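Local structure of TRAP dicarboxylate transporter, DctP subunit (Ochrobactrum anthropi, 4P47) at residues 50-58 / 259-270; 88-98 / 238-248. The protein probably binds a small organic acid in the periplasm and delivers it to a TRAP-type membrane transporter. All coordinates share one frame; numbering follows the deposited sequence. Where two conformers were deposited one is given.

Interaction 1: 50-58 / 259-270; sequences KFAELVKEK and VIEQAAVEARDY
The ring of Tyr-270 carries the bent chain of Lys-50 on one face: CE of Lys-50 stands 3.7 Å from the ring centroid in a CH-pi contact, and its NZ forms a longer cation-pi contact over the same face. The ring of Phe-51 turns its edge to the other helix, with Ala-264 N in its plane, while Val-55, one turn on in the same helix, places CG2 over one face. These rings belong to an antiparallel helix pair of the solute-binding fold, 50-58 against 259-270, whose axes approach to 8.7 Å at 143°. Phe-51 is a knob in the hole formed by Ile-260, Ala-263, Ala-264 and Ala-267; its CG lies opposite the backbone N, which carries CD1 and CE1 to the Ala-263 to Ala-264 peptide. The small alanines let the backbones come close, Phe-51 CA and Ala-267 CA being 5.3 Å apart. Beside this knob, Val-55 CG2 presses on Ala-263 CB at 3.5 Å, and both methyls of Leu-54 lie against the carboxylate end of Glu-266. The Phe-51 ring also meets that of Phe-34, and its side chain touches Val-65 of strand 63-68. Lys-58 is the second knob, among Val-259, Gln-262, Ala-263 and Glu-266. The final bend of the lysine (chi4 -76°) brings NZ to Gln-262 OE1 at 2.9 Å, while a water accepts from NZ and donates to Glu-266 OE1. With an alanine here, Gln-262 OE1 would probably lose this donor and the Glu-266 carboxylate its water-linked positive charge. Lower on the lysine, CB rests on Val-259 CG1 at 3.8 Å.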
loop_
_atom_site.group_PDB
_atom_site.type_symbol
_atom_site.label_atom_id
_atom_site.label_comp_id
_atom_site.label_asym_id
_atom_site.label_seq_id
_atom_site.Cartn_x
_atom_site.Cartn_y
_atom_site.Cartn_z
ATOM N N LYS A 50 11.926 -14.615 0.362
ATOM C CA LYS A 50 12.051 -15.037 1.747
ATOM C C LYS A 50 10.942 -16.021 2.113
ATOM O O LYS A 50 11.199 -17.068 2.731
ATOM C CB LYS A 50 12.052 -13.837 2.700
ATOM C CG LYS A 50 12.130 -14.180 4.188
ATOM C CD LYS A 50 13.387 -14.910 4.597
ATOM C CE LYS A 50 14.602 -14.093 4.343
ATOM N NZ LYS A 50 15.771 -14.793 4.962
ATOM N N PHE A 51 9.704 -15.682 1.754
ATOM C CA PHE A 51 8.561 -16.569 1.967
ATOM C C PHE A 51 8.826 -17.954 1.367
ATOM O O PHE A 51 8.654 -18.986 2.023
ATOM C CB PHE A 51 7.294 -15.937 1.383
ATOM C CG PHE A 51 6.104 -16.851 1.417
ATOM C CD1 PHE A 51 5.355 -17.018 2.591
ATOM C CD2 PHE A 51 5.735 -17.586 0.307
ATOM C CE1 PHE A 51 4.273 -17.869 2.629
ATOM C CE2 PHE A 51 4.648 -18.432 0.354
ATOM C CZ PHE A 51 3.914 -18.566 1.527
ATOM N N ALA A 52 9.232 -17.979 0.101
ATOM C CA ALA A 52 9.469 -19.251 -0.595
ATOM C C ALA A 52 10.536 -20.082 0.119
ATOM O O ALA A 52 10.401 -21.293 0.260
ATOM C CB ALA A 52 9.880 -18.988 -2.044
ATOM N N GLU A 53 11.599 -19.434 0.562
ATOM C CA GLU A 53 12.686 -20.145 1.219
ATOM C C GLU A 53 12.261 -20.704 2.562
ATOM O O GLU A 53 12.610 -21.832 2.922
ATOM C CB GLU A 53 13.889 -19.229 1.385
ATOM C CG GLU A 53 15.049 -19.857 2.145
ATOM C CD GLU A 53 15.616 -21.145 1.508
ATOM O OE1 GLU A 53 15.519 -21.328 0.269
ATOM O OE2 GLU A 53 16.183 -21.996 2.251
ATOM N N LEU A 54 11.488 -19.923 3.306
ATOM C CA LEU A 54 10.980 -20.388 4.592
ATOM C C LEU A 54 10.037 -21.566 4.421
ATOM O O LEU A 54 10.068 -22.518 5.188
ATOM C CB LEU A 54 10.282 -19.244 5.332
ATOM C CG LEU A 54 11.218 -18.125 5.784
ATOM C CD1 LEU A 54 10.379 -16.983 6.370
ATOM C CD2 LEU A 54 12.230 -18.646 6.786
ATOM N N VAL A 55 9.182 -21.531 3.419
ATOM C CA VAL A 55 8.299 -22.644 3.182
ATOM C C VAL A 55 9.083 -23.915 2.794
ATOM O O VAL A 55 8.766 -25.024 3.235
ATOM C CB VAL A 55 7.256 -22.278 2.096
ATOM C CG1 VAL A 55 6.471 -23.490 1.659
ATOM C CG2 VAL A 55 6.301 -21.201 2.630
ATOM N N LYS A 56 10.098 -23.751 1.954
ATOM C CA LYS A 56 10.946 -24.848 1.526
ATOM C C LYS A 56 11.622 -25.488 2.740
ATOM O O LYS A 56 11.654 -26.710 2.864
ATOM C CB LYS A 56 11.968 -24.299 0.536
ATOM C CG LYS A 56 12.990 -25.307 0.020
ATOM C CD LYS A 56 13.724 -24.685 -1.179
ATOM C CE LYS A 56 14.629 -25.660 -1.903
ATOM N NZ LYS A 56 15.789 -25.986 -1.071
ATOM N N GLU A 57 12.130 -24.663 3.644
ATOM C CA GLU A 57 12.831 -25.153 4.826
ATOM C C GLU A 57 11.869 -25.857 5.766
ATOM O O GLU A 57 12.085 -27.008 6.157
ATOM C CB GLU A 57 13.545 -24.002 5.540
ATOM C CG GLU A 57 14.742 -23.461 4.768
ATOM C CD GLU A 57 15.273 -22.146 5.323
ATOM O OE1 GLU A 57 14.762 -21.661 6.364
ATOM O OE2 GLU A 57 16.188 -21.564 4.700
ATOM N N LYS A 58 10.768 -25.189 6.089
ATOM C CA LYS A 58 9.855 -25.698 7.104
ATOM C C LYS A 58 9.165 -26.957 6.659
ATOM O O LYS A 58 8.795 -27.783 7.491
ATOM C CB LYS A 58 8.794 -24.639 7.412
ATOM C CG LYS A 58 9.310 -23.457 8.180
ATOM C CD LYS A 58 8.222 -22.359 8.223
ATOM C CE LYS A 58 8.657 -21.130 8.995
ATOM N NZ LYS A 58 8.627 -21.303 10.459
ATOM N N VAL A 259 2.783 -24.071 8.226
ATOM C CA VAL A 259 4.016 -23.701 7.517
ATOM C C VAL A 259 3.816 -22.405 6.754
ATOM O O VAL A 259 4.635 -21.481 6.822
ATOM C CB VAL A 259 4.442 -24.808 6.523
ATOM C CG1 VAL A 259 5.460 -24.263 5.534
ATOM C CG2 VAL A 259 4.987 -26.029 7.273
ATOM N N ILE A 260 2.712 -22.338 6.029
ATOM C CA ILE A 260 2.430 -21.195 5.173
ATOM C C ILE A 260 2.205 -19.944 5.997
ATOM O O ILE A 260 2.729 -18.886 5.668
ATOM C CB ILE A 260 1.236 -21.495 4.233
ATOM C CG1 ILE A 260 1.643 -22.578 3.225
ATOM C CG2 ILE A 260 0.769 -20.233 3.524
ATOM C CD1 ILE A 260 0.475 -23.205 2.560
ATOM N N GLU A 261 1.442 -20.068 7.087
ATOM C CA GLU A 261 1.169 -18.942 7.987
ATOM C C GLU A 261 2.446 -18.461 8.657
ATOM O O GLU A 261 2.736 -17.277 8.683
ATOM C CB GLU A 261 0.144 -19.345 9.056
ATOM C CG GLU A 261 -1.234 -19.564 8.465
ATOM C CD GLU A 261 -2.186 -20.279 9.392
ATOM O OE1 GLU A 261 -1.728 -21.113 10.195
ATOM O OE2 GLU A 261 -3.397 -20.029 9.291
ATOM N N GLN A 262 3.241 -19.388 9.187
ATOM C CA GLN A 262 4.489 -19.001 9.839
ATOM C C GLN A 262 5.380 -18.237 8.866
ATOM O O GLN A 262 5.977 -17.208 9.203
ATOM C CB GLN A 262 5.245 -20.234 10.360
ATOM C CG GLN A 262 4.556 -20.916 11.522
ATOM C CD GLN A 262 5.098 -22.299 11.781
ATOM O OE1 GLN A 262 6.159 -22.667 11.284
ATOM N NE2 GLN A 262 4.371 -23.068 12.574
ATOM N N ALA A 263 5.494 -18.766 7.650
ATOM C CA ALA A 263 6.343 -18.148 6.646
ATOM C C ALA A 263 5.811 -16.773 6.237
ATOM O O ALA A 263 6.593 -15.844 6.020
ATOM C CB ALA A 263 6.473 -19.071 5.440
ATOM N N ALA A 264 4.493 -16.635 6.129
ATOM C CA ALA A 264 3.931 -15.347 5.733
ATOM C C ALA A 264 4.226 -14.258 6.755
ATOM O O ALA A 264 4.554 -13.120 6.382
ATOM C CB ALA A 264 2.444 -15.465 5.536
ATOM N N VAL A 265 4.119 -14.568 8.040
ATOM C CA VAL A 265 4.329 -13.533 9.060
ATOM C C VAL A 265 5.811 -13.278 9.306
ATOM O O VAL A 265 6.200 -12.144 9.571
ATOM C CB VAL A 265 3.573 -13.819 10.398
ATOM C CG1 VAL A 265 2.088 -13.864 10.151
ATOM C CG2 VAL A 265 4.057 -15.085 11.073
ATOM N N GLU A 266 6.664 -14.309 9.212
ATOM C CA GLU A 266 8.082 -14.104 9.317
ATOM C C GLU A 266 8.568 -13.284 8.105
ATOM O O GLU A 266 9.336 -12.328 8.255
ATOM C CB GLU A 266 8.836 -15.442 9.452
ATOM C CG GLU A 266 10.338 -15.254 9.650
ATOM C CD GLU A 266 11.116 -16.542 9.827
ATOM O OE1 GLU A 266 10.511 -17.623 9.921
ATOM O OE2 GLU A 266 12.361 -16.441 9.821
ATOM N N ALA A 267 8.100 -13.616 6.903
ATOM C CA ALA A 267 8.498 -12.869 5.716
ATOM C C ALA A 267 8.000 -11.426 5.787
ATOM O O ALA A 267 8.670 -10.521 5.314
ATOM C CB ALA A 267 8.016 -13.544 4.449
ATOM N N ARG A 268 6.837 -11.215 6.374
ATOM C CA ARG A 268 6.293 -9.877 6.561
ATOM C C ARG A 268 7.270 -8.951 7.256
ATOM O O ARG A 268 7.535 -7.842 6.783
ATOM C CB ARG A 268 5.001 -9.948 7.380
ATOM C CG ARG A 268 4.486 -8.609 7.879
ATOM C CD ARG A 268 3.381 -8.797 8.883
ATOM N NE ARG A 268 3.928 -9.188 10.184
ATOM C CZ ARG A 268 3.212 -9.653 11.191
ATOM N NH1 ARG A 268 1.915 -9.842 11.083
ATOM N NH2 ARG A 268 3.833 -9.960 12.322
ATOM N N ASP A 269 7.802 -9.384 8.396
ATOM C CA ASP A 269 8.641 -8.491 9.195
ATOM C C ASP A 269 9.912 -8.167 8.423
ATOM O O ASP A 269 10.401 -7.025 8.424
ATOM C CB ASP A 269 9.016 -9.116 10.533
ATOM C CG ASP A 269 7.820 -9.399 11.412
ATOM O OD1 ASP A 269 6.718 -8.881 11.140
ATOM O OD2 ASP A 269 8.017 -10.154 12.405
ATOM N N TYR A 270 10.443 -9.165 7.730
ATOM C CA TYR A 270 11.623 -8.993 6.911
ATOM C C TYR A 270 11.346 -8.066 5.722
ATOM O O TYR A 270 12.156 -7.192 5.405
ATOM C CB TYR A 270 12.077 -10.382 6.423
ATOM C CG TYR A 270 13.101 -10.414 5.329
ATOM C CD1 TYR A 270 14.455 -10.267 5.595
ATOM C CD2 TYR A 270 12.714 -10.630 4.027
ATOM C CE1 TYR A 270 15.397 -10.313 4.563
ATOM C CE2 TYR A 270 13.622 -10.684 3.016
ATOM C CZ TYR A 270 14.952 -10.524 3.272
ATOM O OH TYR A 270 15.829 -10.594 2.208
HETATM O O HOH W 1 11.706 -20.177 10.219
HETATM O O HOH W 2 8.703 -18.707 11.302
#

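Interaction 2: 88-98 / 238-248; sequences VEMTVMNAGIL and NPQIVMISKKF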
loop_
_atom_site.group_PDB
_atom_site.type_symbol
_atom_site.label_atom_id
_atom_site.label_comp_id
_atom_site.label_asym_id
_atom_site.label_seq_id
_atom_site.Cartn_x
_atom_site.Cartn_y
_atom_site.Cartn_z
ATOM N N VAL A 88 -4.461 -19.726 -9.748
ATOM C CA VAL A 88 -3.196 -19.245 -9.198
ATOM C C VAL A 88 -3.375 -19.361 -7.689
ATOM O O VAL A 88 -4.386 -18.905 -7.167
ATOM C CB VAL A 88 -2.934 -17.796 -9.618
ATOM C CG1 VAL A 88 -1.684 -17.260 -8.963
ATOM C CG2 VAL A 88 -2.822 -17.711 -11.146
ATOM N N GLU A 89 -2.434 -19.980 -6.975
ATOM C CA GLU A 89 -2.624 -20.219 -5.532
ATOM C C GLU A 89 -2.434 -18.998 -4.662
ATOM O O GLU A 89 -3.172 -18.809 -3.694
ATOM C CB GLU A 89 -1.680 -21.297 -5.016
ATOM C CG GLU A 89 -2.034 -22.711 -5.471
ATOM C CD GLU A 89 -1.658 -23.012 -6.907
ATOM O OE1 GLU A 89 -0.776 -22.340 -7.469
ATOM O OE2 GLU A 89 -2.264 -23.954 -7.475
ATOM N N MET A 90 -1.423 -18.191 -4.954
ATOM C CA MET A 90 -1.100 -17.060 -4.074
ATOM C C MET A 90 -0.806 -15.787 -4.840
ATOM O O MET A 90 -0.337 -15.820 -5.974
ATOM C CB MET A 90 0.115 -17.365 -3.180
ATOM C CG MET A 90 -0.191 -18.282 -2.003
ATOM S SD MET A 90 1.179 -18.505 -0.829
ATOM C CE MET A 90 1.278 -16.818 -0.213
ATOM N N THR A 91 -1.060 -14.657 -4.198
ATOM C CA THR A 91 -0.635 -13.378 -4.729
ATOM C C THR A 91 -0.465 -12.402 -3.579
ATOM O O THR A 91 -0.903 -12.654 -2.440
ATOM C CB THR A 91 -1.616 -12.837 -5.778
ATOM O OG1 THR A 91 -1.019 -11.761 -6.503
ATOM C CG2 THR A 91 -2.887 -12.344 -5.137
ATOM N N VAL A 92 0.201 -11.295 -3.871
ATOM C CA VAL A 92 0.305 -10.166 -2.961
ATOM C C VAL A 92 0.042 -8.890 -3.762
ATOM O O VAL A 92 0.535 -8.741 -4.874
ATOM C CB VAL A 92 1.687 -10.159 -2.232
ATOM C CG1 VAL A 92 2.858 -10.165 -3.229
ATOM C CG2 VAL A 92 1.766 -9.003 -1.257
ATOM N N MET A 93 -0.788 -8.005 -3.235
ATOM C CA MET A 93 -1.131 -6.773 -3.965
ATOM C C MET A 93 -1.644 -5.735 -2.998
ATOM O O MET A 93 -1.985 -6.045 -1.865
ATOM C CB MET A 93 -2.223 -7.031 -5.010
ATOM C CG MET A 93 -3.567 -7.394 -4.389
ATOM S SD MET A 93 -4.857 -7.762 -5.624
ATOM C CE MET A 93 -4.247 -9.333 -6.153
ATOM N N ASN A 94 -1.732 -4.494 -3.455
ATOM C CA ASN A 94 -2.279 -3.428 -2.630
ATOM C C ASN A 94 -3.663 -3.807 -2.134
ATOM O O ASN A 94 -4.547 -4.189 -2.923
ATOM C CB ASN A 94 -2.328 -2.113 -3.424
ATOM C CG ASN A 94 -0.957 -1.487 -3.619
ATOM O OD1 ASN A 94 0.038 -1.906 -3.052
ATOM N ND2 ASN A 94 -0.903 -0.470 -4.465
ATOM N N ALA A 95 -3.877 -3.678 -0.831
ATOM C CA ALA A 95 -5.108 -4.173 -0.245
ATOM C C ALA A 95 -6.350 -3.398 -0.670
ATOM O O ALA A 95 -7.447 -3.941 -0.665
ATOM C CB ALA A 95 -4.997 -4.217 1.270
ATOM N N GLY A 96 -6.181 -2.149 -1.067
ATOM C CA GLY A 96 -7.310 -1.342 -1.508
ATOM C C GLY A 96 -7.959 -1.895 -2.758
ATOM O O GLY A 96 -9.133 -1.609 -3.026
ATOM N N ILE A 97 -7.222 -2.682 -3.523
ATOM C CA ILE A 97 -7.780 -3.307 -4.719
ATOM C C ILE A 97 -8.975 -4.212 -4.359
ATOM O O ILE A 97 -9.867 -4.427 -5.176
ATOM C CB ILE A 97 -6.688 -4.059 -5.492
ATOM C CG1 ILE A 97 -5.616 -3.075 -5.963
ATOM C CG2 ILE A 97 -7.289 -4.834 -6.696
ATOM C CD1 ILE A 97 -4.364 -3.774 -6.515
ATOM N N LEU A 98 -8.980 -4.740 -3.139
ATOM C CA LEU A 98 -10.056 -5.624 -2.703
ATOM C C LEU A 98 -11.416 -4.962 -2.592
ATOM O O LEU A 98 -12.419 -5.664 -2.506
ATOM C CB LEU A 98 -9.718 -6.258 -1.358
ATOM C CG LEU A 98 -8.778 -7.446 -1.491
ATOM C CD1 LEU A 98 -8.048 -7.728 -0.203
ATOM C CD2 LEU A 98 -9.542 -8.685 -1.942
ATOM N N ASN A 238 -0.258 2.563 1.318
ATOM C CA ASN A 238 -0.609 1.335 0.614
ATOM C C ASN A 238 -0.009 0.102 1.317
ATOM O O ASN A 238 1.164 -0.226 1.106
ATOM C CB ASN A 238 -0.097 1.340 -0.854
ATOM C CG ASN A 238 -0.774 2.372 -1.777
ATOM O OD1 ASN A 238 -0.165 2.831 -2.751
ATOM N ND2 ASN A 238 -2.019 2.676 -1.517
ATOM N N PRO A 239 -0.811 -0.594 2.139
ATOM C CA PRO A 239 -0.405 -1.911 2.609
ATOM C C PRO A 239 -0.689 -2.911 1.523
ATOM O O PRO A 239 -1.618 -2.692 0.733
ATOM C CB PRO A 239 -1.329 -2.159 3.805
ATOM C CG PRO A 239 -2.539 -1.365 3.537
ATOM C CD PRO A 239 -2.161 -0.241 2.599
ATOM N N GLN A 240 0.082 -3.983 1.463
ATOM C CA GLN A 240 -0.251 -5.079 0.579
ATOM C C GLN A 240 -0.807 -6.220 1.390
ATOM O O GLN A 240 -0.497 -6.365 2.593
ATOM C CB GLN A 240 0.943 -5.516 -0.233
ATOM C CG GLN A 240 1.476 -4.363 -1.056
ATOM C CD GLN A 240 2.106 -4.813 -2.325
ATOM O OE1 GLN A 240 2.875 -5.779 -2.350
ATOM N NE2 GLN A 240 1.799 -4.113 -3.402
ATOM N N ILE A 241 -1.699 -6.987 0.808
ATOM C CA ILE A 241 -2.205 -8.177 1.477
ATOM C C ILE A 241 -1.723 -9.399 0.705
ATOM O O ILE A 241 -1.797 -9.480 -0.536
ATOM C CB ILE A 241 -3.738 -8.149 1.635
ATOM C CG1 ILE A 241 -4.208 -9.375 2.410
ATOM C CG2 ILE A 241 -4.427 -8.032 0.292
ATOM C CD1 ILE A 241 -5.660 -9.287 2.851
ATOM N N VAL A 242 -1.184 -10.361 1.453
ATOM C CA VAL A 242 -0.803 -11.657 0.921
ATOM C C VAL A 242 -1.982 -12.595 1.080
ATOM O O VAL A 242 -2.515 -12.750 2.196
ATOM C CB VAL A 242 0.399 -12.225 1.700
ATOM C CG1 VAL A 242 0.814 -13.590 1.147
ATOM C CG2 VAL A 242 1.589 -11.250 1.669
ATOM N N MET A 243 -2.410 -13.185 -0.028
ATOM C CA MET A 243 -3.585 -14.035 -0.063
ATOM C C MET A 243 -3.294 -15.372 -0.689
ATOM O O MET A 243 -2.382 -15.530 -1.519
ATOM C CB MET A 243 -4.682 -13.364 -0.887
ATOM C CG MET A 243 -5.247 -12.117 -0.241
ATOM S SD MET A 243 -6.382 -11.150 -1.285
ATOM C CE MET A 243 -5.262 -10.628 -2.602
ATOM N N ILE A 244 -4.114 -16.345 -0.304
ATOM C CA ILE A 244 -4.089 -17.659 -0.892
ATOM C C ILE A 244 -5.520 -18.057 -1.286
ATOM O O ILE A 244 -6.487 -17.680 -0.625
ATOM C CB ILE A 244 -3.384 -18.661 0.083
ATOM C CG1 ILE A 244 -3.176 -20.018 -0.573
ATOM C CG2 ILE A 244 -4.137 -18.808 1.412
ATOM C CD1 ILE A 244 -2.132 -20.841 0.141
ATOM N N SER A 245 -5.632 -18.777 -2.395
ATOM C CA SER A 245 -6.917 -19.250 -2.908
ATOM C C SER A 245 -7.620 -20.142 -1.873
ATOM O O SER A 245 -7.032 -21.091 -1.369
ATOM C CB SER A 245 -6.685 -20.023 -4.205
ATOM O OG SER A 245 -7.841 -20.739 -4.623
ATOM N N LYS A 246 -8.877 -19.855 -1.548
ATOM C CA LYS A 246 -9.606 -20.723 -0.610
ATOM C C LYS A 246 -9.799 -22.147 -1.162
ATOM O O LYS A 246 -9.721 -23.116 -0.411
ATOM C CB LYS A 246 -10.946 -20.112 -0.222
ATOM C CG LYS A 246 -11.757 -20.961 0.757
ATOM C CD LYS A 246 -12.965 -20.197 1.275
ATOM C CE LYS A 246 -13.685 -20.979 2.382
ATOM N NZ LYS A 246 -14.199 -22.287 1.883
ATOM N N LYS A 247 -10.039 -22.273 -2.463
ATOM C CA LYS A 247 -10.169 -23.598 -3.081
ATOM C C LYS A 247 -8.929 -24.452 -2.760
ATOM O O LYS A 247 -9.028 -25.617 -2.390
ATOM C CB LYS A 247 -10.354 -23.439 -4.586
ATOM C CG LYS A 247 -10.709 -24.700 -5.335
ATOM C CD LYS A 247 -11.329 -24.351 -6.689
ATOM C CE LYS A 247 -11.637 -25.594 -7.513
ATOM N NZ LYS A 247 -12.270 -26.663 -6.696
ATOM N N PHE A 248 -7.746 -23.858 -2.903
ATOM C CA PHE A 248 -6.492 -24.534 -2.558
ATOM C C PHE A 248 -6.295 -24.777 -1.048
ATOM O O PHE A 248 -5.949 -25.878 -0.618
ATOM C CB PHE A 248 -5.309 -23.716 -3.113
ATOM C CG PHE A 248 -3.959 -24.326 -2.851
ATOM C CD1 PHE A 248 -3.543 -25.433 -3.573
ATOM C CD2 PHE A 248 -3.084 -23.771 -1.928
ATOM C CE1 PHE A 248 -2.292 -25.992 -3.362
ATOM C CE2 PHE A 248 -1.833 -24.345 -1.707
ATOM C CZ PHE A 248 -1.448 -25.457 -2.422
HETATM O O HOH W 3 1.166 1.625 -5.048
#
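Backbone hydrogen bonds join Thr-91 to Met-243 and Met-93 to Ile-241, each pair bonded both ways, in the antiparallel pairing of strand 90-94 with strand 238-245. In the mixed sheet of this solute-binding fold, strand 90-94 lies between this partner and the parallel strand 30-35. Met-243 N to Thr-91 O, at 2.9 Å, is nearly straight (176°). Ser-245 N to Glu-89 O and Ala-95 N to Pro-239 O extend the pairing at its two ends. Between them, the non-hydrogen-bonded pairs bring CA-H groups to carbonyls, as at Met-90 CA to Met-243 O, 3.2 Å.

Apolar contacts cover both faces of the sheet. On one, Met-90 CE reaches Val-242 CG1 at 3.5 Å, and Val-92 CG2 meets Val-242 CG2. On the other, the CE methyl of Met-243 touches Thr-91 CG2 and Met-93 CE, while Ala-95 CB meets Ile-241 CG2 at 4.0 Å.

Among side-chain polar groups, Gln-240 NE2 donates to Asn-94 OD1 at 2.8 Å, almost straight but from above the carbonyl plane, the two amides being 68° apart. A water bridges Asn-94 ND2 and Asn-238 OD1, which also accepts from Arg-152 NH1. At the far end, Glu-89 lays CG over the Phe-248 ring centre (3.6 Å to the centroid), its chain bending at chi2 (77°) as OE1 accepts from Lys-33 N.

Main-chain bonds thus fix the register and satisfy the paired peptides, while amides and a water add polar links at the Asn-94 end.

Overall arrangement
Interactions 1 and 2 are both largely buried but differ in depth: the centre of the strand pair lies about 12 Å from the centre of the chain, that of the helix pair about 20 Å, and the two contact centres are about 15 Å apart. Strand pairing in interaction 2 rests on main-chain bonds within the mixed sheet. Interaction 1 instead joins two helices through side chains, with an apolar inner side and a hydrated, charged outer side. They meet where Phe-51 CZ packs on Met-90 CE at 3.6 Å and Ile-260 CD1 on Ile-244 CD1, so both helices lie against the sheet. Strand 229-245 runs into helix 246-249, followed by helix 254-288, tying 238-248 to 259-270 along the chain.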